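PDB 5DLY: plantazolicin methyltransferase BamL from Bacillus amyloliquefaciens subsp. plantarum, which probably transfers a methyl group from S-adenosylmethionine to the amino nitrogen of desmethylplantazolicin, an antibiotic precursor. Local coordinates for residues A[30-35]-A[176-181]. Sequence-based numbering, arbitrary orientation.
With 5D7 (prop-2-en-1-yl 2-[(1S)-1-amino-4-carbamimidamidobutyl]-1,3-thiazole-4-carboxylate), chain B.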
ATOM      1  N   PHE A  30       8.404  13.715  -2.977  1.00 15.08           N
ATOM      2  CA  PHE A  30       7.038  14.221  -3.163  1.00 16.53           C
ATOM      3  C   PHE A  30       6.741  14.530  -4.628  1.00 16.38           C
ATOM      4  O   PHE A  30       5.719  14.104  -5.160  1.00 16.72           O
ATOM      5  CB  PHE A  30       6.774  15.459  -2.294  1.00 17.16           C
ATOM      6  CG  PHE A  30       5.347  15.944  -2.343  1.00 18.25           C
ATOM      7  CD1 PHE A  30       4.347  15.288  -1.623  1.00 18.46           C
ATOM      8  CD2 PHE A  30       4.999  17.054  -3.111  1.00 18.50           C
ATOM      9  CE1 PHE A  30       3.035  15.732  -1.668  1.00 18.63           C
ATOM     10  CE2 PHE A  30       3.684  17.503  -3.158  1.00 19.15           C
ATOM     11  CZ  PHE A  30       2.703  16.845  -2.432  1.00 19.04           C
ATOM     12  N   ARG A  31       7.645  15.266  -5.276  1.00 16.78           N
ATOM     13  CA  ARG A  31       7.488  15.623  -6.684  1.00 17.15           C
ATOM     14  C   ARG A  31       7.361  14.388  -7.574  1.00 15.91           C
ATOM     15  O   ARG A  31       6.449  14.306  -8.398  1.00 16.01           O
ATOM     16  CB  ARG A  31       8.663  16.489  -7.144  1.00 18.74           C
ATOM     17  CG  ARG A  31       8.442  17.169  -8.485  1.00 21.01           C
ATOM     18  CD  ARG A  31       9.712  17.831  -8.994  1.00 22.30           C
ATOM     19  NE  ARG A  31      10.114  18.988  -8.197  1.00 23.99           N
ATOM     20  CZ  ARG A  31      11.163  19.021  -7.376  1.00 23.78           C
ATOM     21  NH1 ARG A  31      11.951  17.959  -7.228  1.00 24.54           N
ATOM     22  NH2 ARG A  31      11.437  20.131  -6.706  1.00 24.30           N
ATOM     23  N   TYR A  32       8.278  13.435  -7.409  1.00 15.14           N
ATOM     24  CA  TYR A  32       8.223  12.203  -8.186  1.00 14.76           C
ATOM     25  C   TYR A  32       6.909  11.457  -7.915  1.00 14.51           C
ATOM     26  O   TYR A  32       6.204  11.060  -8.854  1.00 14.52           O
ATOM     27  CB  TYR A  32       9.423  11.276  -7.904  1.00 14.41           C
ATOM     28  CG  TYR A  32       9.320   9.995  -8.704  1.00 14.19           C
ATOM     29  CD1 TYR A  32       8.585   8.909  -8.221  1.00 13.96           C
ATOM     30  CD2 TYR A  32       9.907   9.885  -9.965  1.00 14.00           C
ATOM     31  CE1 TYR A  32       8.449   7.753  -8.962  1.00 14.00           C
ATOM     32  CE2 TYR A  32       9.784   8.721 -10.718  1.00 14.14           C
ATOM     33  CZ  TYR A  32       9.048   7.656 -10.209  1.00 14.26           C
ATOM     34  OH  TYR A  32       8.895   6.481 -10.918  1.00 14.91           O
ATOM     35  N   ASP A  33       6.591  11.273  -6.635  1.00 14.74           N
ATOM     36  CA  ASP A  33       5.441  10.447  -6.240  1.00 14.82           C
ATOM     37  C   ASP A  33       4.128  11.018  -6.751  1.00 15.29           C
ATOM     38  O   ASP A  33       3.271  10.277  -7.239  1.00 15.03           O
ATOM     39  CB  ASP A  33       5.382  10.274  -4.720  1.00 14.14           C
ATOM     40  CG  ASP A  33       6.522   9.426  -4.171  1.00 13.68           C
ATOM     41  OD1 ASP A  33       7.322   8.874  -4.964  1.00 13.63           O
ATOM     42  OD2 ASP A  33       6.610   9.326  -2.929  1.00 13.91           O
ATOM     43  N   GLU A  34       3.974  12.336  -6.655  1.00 16.45           N
ATOM     44  CA  GLU A  34       2.771  12.986  -7.165  1.00 17.53           C
ATOM     45  C   GLU A  34       2.633  12.855  -8.679  1.00 17.77           C
ATOM     46  O   GLU A  34       1.536  12.619  -9.186  1.00 18.21           O
ATOM     47  CB  GLU A  34       2.740  14.458  -6.748  1.00 19.13           C
ATOM     48  CG  GLU A  34       2.464  14.657  -5.271  1.00 20.83           C
ATOM     49  CD  GLU A  34       1.030  14.349  -4.900  1.00 22.78           C
ATOM     50  OE1 GLU A  34       0.801  13.331  -4.212  1.00 23.41           O
ATOM     51  OE2 GLU A  34       0.135  15.120  -5.309  1.00 24.07           O
ATOM     52  N   ARG A  35       3.746  12.993  -9.396  1.00 17.44           N
ATOM     53  CA  ARG A  35       3.734  12.939 -10.858  1.00 17.74           C
ATOM     54  C   ARG A  35       3.523  11.526 -11.398  1.00 18.14           C
ATOM     55  O   ARG A  35       2.803  11.326 -12.379  1.00 19.14           O
ATOM     56  CB  ARG A  35       5.038  13.521 -11.422  1.00 17.64           C
ATOM     57  CG  ARG A  35       5.061  13.663 -12.937  1.00 17.27           C
ATOM     58  CD  ARG A  35       6.423  14.111 -13.454  1.00 17.55           C
ATOM     59  NE  ARG A  35       7.430  13.043 -13.399  1.00 17.25           N
ATOM     60  CZ  ARG A  35       8.577  13.110 -12.724  1.00 17.38           C
ATOM     61  NH1 ARG A  35       8.916  14.205 -12.044  1.00 17.38           N
ATOM     62  NH2 ARG A  35       9.413  12.078 -12.747  1.00 16.51           N
ATOM     63  N   ARG A 176      18.961  13.662 -11.844  1.00 17.90           N
ATOM     64  CA  ARG A 176      19.915  12.826 -11.126  1.00 18.35           C
ATOM     65  C   ARG A 176      19.429  12.538  -9.702  1.00 17.60           C
ATOM     66  O   ARG A 176      19.653  11.445  -9.185  1.00 16.93           O
ATOM     67  CB  ARG A 176      21.301  13.484 -11.116  1.00 20.30           C
ATOM     68  CG  ARG A 176      22.425  12.656 -10.517  1.00 23.99           C
ATOM     69  CD  ARG A 176      23.599  13.537 -10.104  1.00 26.85           C
ATOM     70  NE  ARG A 176      23.305  14.351  -8.922  1.00 30.10           N
ATOM     71  CZ  ARG A 176      22.658  15.517  -8.941  1.00 31.70           C
ATOM     72  NH1 ARG A 176      22.213  16.026 -10.086  1.00 33.22           N
ATOM     73  NH2 ARG A 176      22.440  16.174  -7.813  1.00 32.26           N
ATOM     74  N   GLU A 177      18.741  13.507  -9.092  1.00 17.73           N
ATOM     75  CA  GLU A 177      18.168  13.321  -7.754  1.00 17.65           C
ATOM     76  C   GLU A 177      17.066  12.249  -7.763  1.00 16.39           C
ATOM     77  O   GLU A 177      17.059  11.359  -6.906  1.00 15.66           O
ATOM     78  CB  GLU A 177      17.646  14.644  -7.180  1.00 19.25           C
ATOM     79  CG  GLU A 177      18.726  15.676  -6.877  1.00 21.29           C
ATOM     80  CD  GLU A 177      19.076  16.558  -8.067  1.00 22.72           C
ATOM     81  OE1 GLU A 177      18.507  16.382  -9.169  1.00 23.29           O
ATOM     82  OE2 GLU A 177      19.939  17.447  -7.901  1.00 25.06           O
ATOM     83  N   GLU A 178      16.156  12.322  -8.733  1.00 15.56           N
ATOM     84  CA  GLU A 178      15.126  11.272  -8.897  1.00 14.83           C
ATOM     85  C   GLU A 178      15.722   9.892  -9.177  1.00 14.62           C
ATOM     86  O   GLU A 178      15.227   8.876  -8.678  1.00 13.82           O
ATOM     87  CB  GLU A 178      14.112  11.649  -9.981  1.00 15.02           C
ATOM     88  CG  GLU A 178      13.167  12.756  -9.547  1.00 15.61           C
ATOM     89  CD  GLU A 178      12.111  13.108 -10.584  1.00 15.62           C
ATOM     90  OE1 GLU A 178      12.057  12.484 -11.670  1.00 16.07           O
ATOM     91  OE2 GLU A 178      11.318  14.028 -10.309  1.00 16.38           O
ATOM     92  N   GLU A 179      16.784   9.850  -9.979  1.00 14.58           N
ATOM     93  CA  GLU A 179      17.484   8.595 -10.234  1.00 14.74           C
ATOM     94  C   GLU A 179      18.045   7.989  -8.940  1.00 14.48           C
ATOM     95  O   GLU A 179      17.869   6.803  -8.684  1.00 13.84           O
ATOM     96  CB  GLU A 179      18.600   8.801 -11.270  1.00 16.10           C
ATOM     97  CG  GLU A 179      19.442   7.563 -11.531  1.00 18.18           C
ATOM     98  CD  GLU A 179      20.560   7.821 -12.520  1.00 18.90           C
ATOM     99  OE1 GLU A 179      21.534   8.509 -12.153  1.00 20.08           O
ATOM    100  OE2 GLU A 179      20.472   7.321 -13.659  1.00 20.31           O
ATOM    101  N   ALA A 180      18.712   8.820  -8.137  1.00 13.97           N
ATOM    102  CA  ALA A 180      19.252   8.410  -6.840  1.00 13.74           C
ATOM    103  C   ALA A 180      18.150   7.924  -5.903  1.00 13.26           C
ATOM    104  O   ALA A 180      18.289   6.891  -5.253  1.00 13.48           O
ATOM    105  CB  ALA A 180      20.027   9.558  -6.205  1.00 14.49           C
ATOM    106  N   TYR A 181      17.059   8.683  -5.866  1.00 13.01           N
ATOM    107  CA  TYR A 181      15.858   8.327  -5.112  1.00 12.61           C
ATOM    108  C   TYR A 181      15.346   6.942  -5.491  1.00 12.54           C
ATOM    109  O   TYR A 181      15.192   6.075  -4.632  1.00 12.70           O
ATOM    110  CB  TYR A 181      14.794   9.402  -5.348  1.00 12.01           C
ATOM    111  CG  TYR A 181      13.400   9.051  -4.896  1.00 11.20           C
ATOM    112  CD1 TYR A 181      13.130   8.770  -3.554  1.00 11.08           C
ATOM    113  CD2 TYR A 181      12.348   9.037  -5.805  1.00 11.25           C
ATOM    114  CE1 TYR A 181      11.843   8.462  -3.138  1.00 10.65           C
ATOM    115  CE2 TYR A 181      11.054   8.714  -5.403  1.00 10.98           C
ATOM    116  CZ  TYR A 181      10.816   8.436  -4.068  1.00 10.96           C
ATOM    117  OH  TYR A 181       9.540   8.135  -3.651  1.00 10.92           O
TER
HETATM  118  O9  5D7 B 300       5.204   3.320  -7.209  1.00 16.75           O
HETATM  119  C6  5D7 B 300       6.297   3.788  -7.493  1.00 16.40           C
HETATM  120  O7  5D7 B 300       6.806   3.722  -8.841  1.00 18.14           O
HETATM  121  C8  5D7 B 300       6.124   2.999  -9.869  1.00 20.46           C
HETATM  122  C2  5D7 B 300       7.134   4.471  -6.478  1.00 14.60           C
HETATM  123  N3  5D7 B 300       6.663   4.777  -5.239  1.00 13.79           N
HETATM  124  C4  5D7 B 300       7.535   5.403  -4.436  1.00 13.23           C
HETATM  125  S5  5D7 B 300       9.021   5.637  -5.299  1.00 13.61           S
HETATM  126  C1  5D7 B 300       8.451   4.874  -6.737  1.00 14.40           C
HETATM  127  CA  5D7 B 300       7.386   5.892  -3.049  1.00 12.82           C
HETATM  128  N   5D7 B 300       5.977   5.782  -2.692  1.00 13.74           N
HETATM  129  CB  5D7 B 300       8.260   5.104  -2.063  1.00 12.17           C
HETATM  130  CG  5D7 B 300       8.288   3.584  -2.256  1.00 11.60           C
HETATM  131  CD  5D7 B 300       8.520   2.915  -0.910  1.00 11.40           C
HETATM  132  NE  5D7 B 300       8.685   1.481  -1.112  1.00 11.25           N
HETATM  133  CZ  5D7 B 300       9.801   0.803  -1.386  1.00 10.96           C
HETATM  134  NH2 5D7 B 300       9.756  -0.448  -1.535  1.00 11.00           N
HETATM  135  NH1 5D7 B 300      10.919   1.404  -1.475  1.00 10.97           N
HETATM  136  C3  5D7 B 300       6.954   3.070 -11.126  1.00 22.92           C
HETATM  137  C5  5D7 B 300       6.384   3.118 -12.314  1.00 24.55           C
HETATM  138  O   HOH W   1      11.601  15.236  -7.962  1.00 21.90           O
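Tyr181 turns the edge of its ring toward the face of Tyr32 in an offset edge-to-face pair, the planes 65° apart and the centroids separated by 5.8 Å. The pair joins two helices of a Rossmann-like, S-adenosylmethionine-dependent methyltransferase fold: the long helix 23-56, which precedes strand 62-66, and helix 176-187, which follows strand 154-160. They pass almost at right angles, the axes of the two segments come within 10.8 Å, and long side chains make the contact. CE2 of Tyr181 lies 3.8 Å from CD1 of Tyr32. Both tyrosines also line the substrate pocket: Tyr32 CE1 touches C1 of the 5D7 thiazole, and Tyr181 OH sits 3.0 Å from its sulfur, S5. With CG anti to the backbone N (chi1 167°), Tyr181 reaches across to helix 23-56 and donates its hydroxyl proton to OD1 of Asp33 on the syn side, at 2.7 Å. That bond probably steadies the carboxylate beside the ligand, where Asp33 also lies close to the bound S-adenosylhomocysteine. The Tyr32 hydroxyl is anchored by Thr172, just ahead of helix 176-187. Away from the pocket, Arg35 meets Glu178 end-on in a two-pronged salt bridge, NH1 to OE2 and NH2 to OE1, both nearly straight. The chain of Glu178 is extended beyond CG and places its carboxylate at the edge of the Tyr32 ring, the two planes almost perpendicular. OE1 also accepts the backbone N-H of Gln174, so the carboxylate is held by the turn leading into its helix as well as by the arginine. On its other oxygen a water bridges Arg31 and Glu178, accepting from Arg31 NH1 at 2.8 Å and donating to Glu178 OE2 at 2.7 Å.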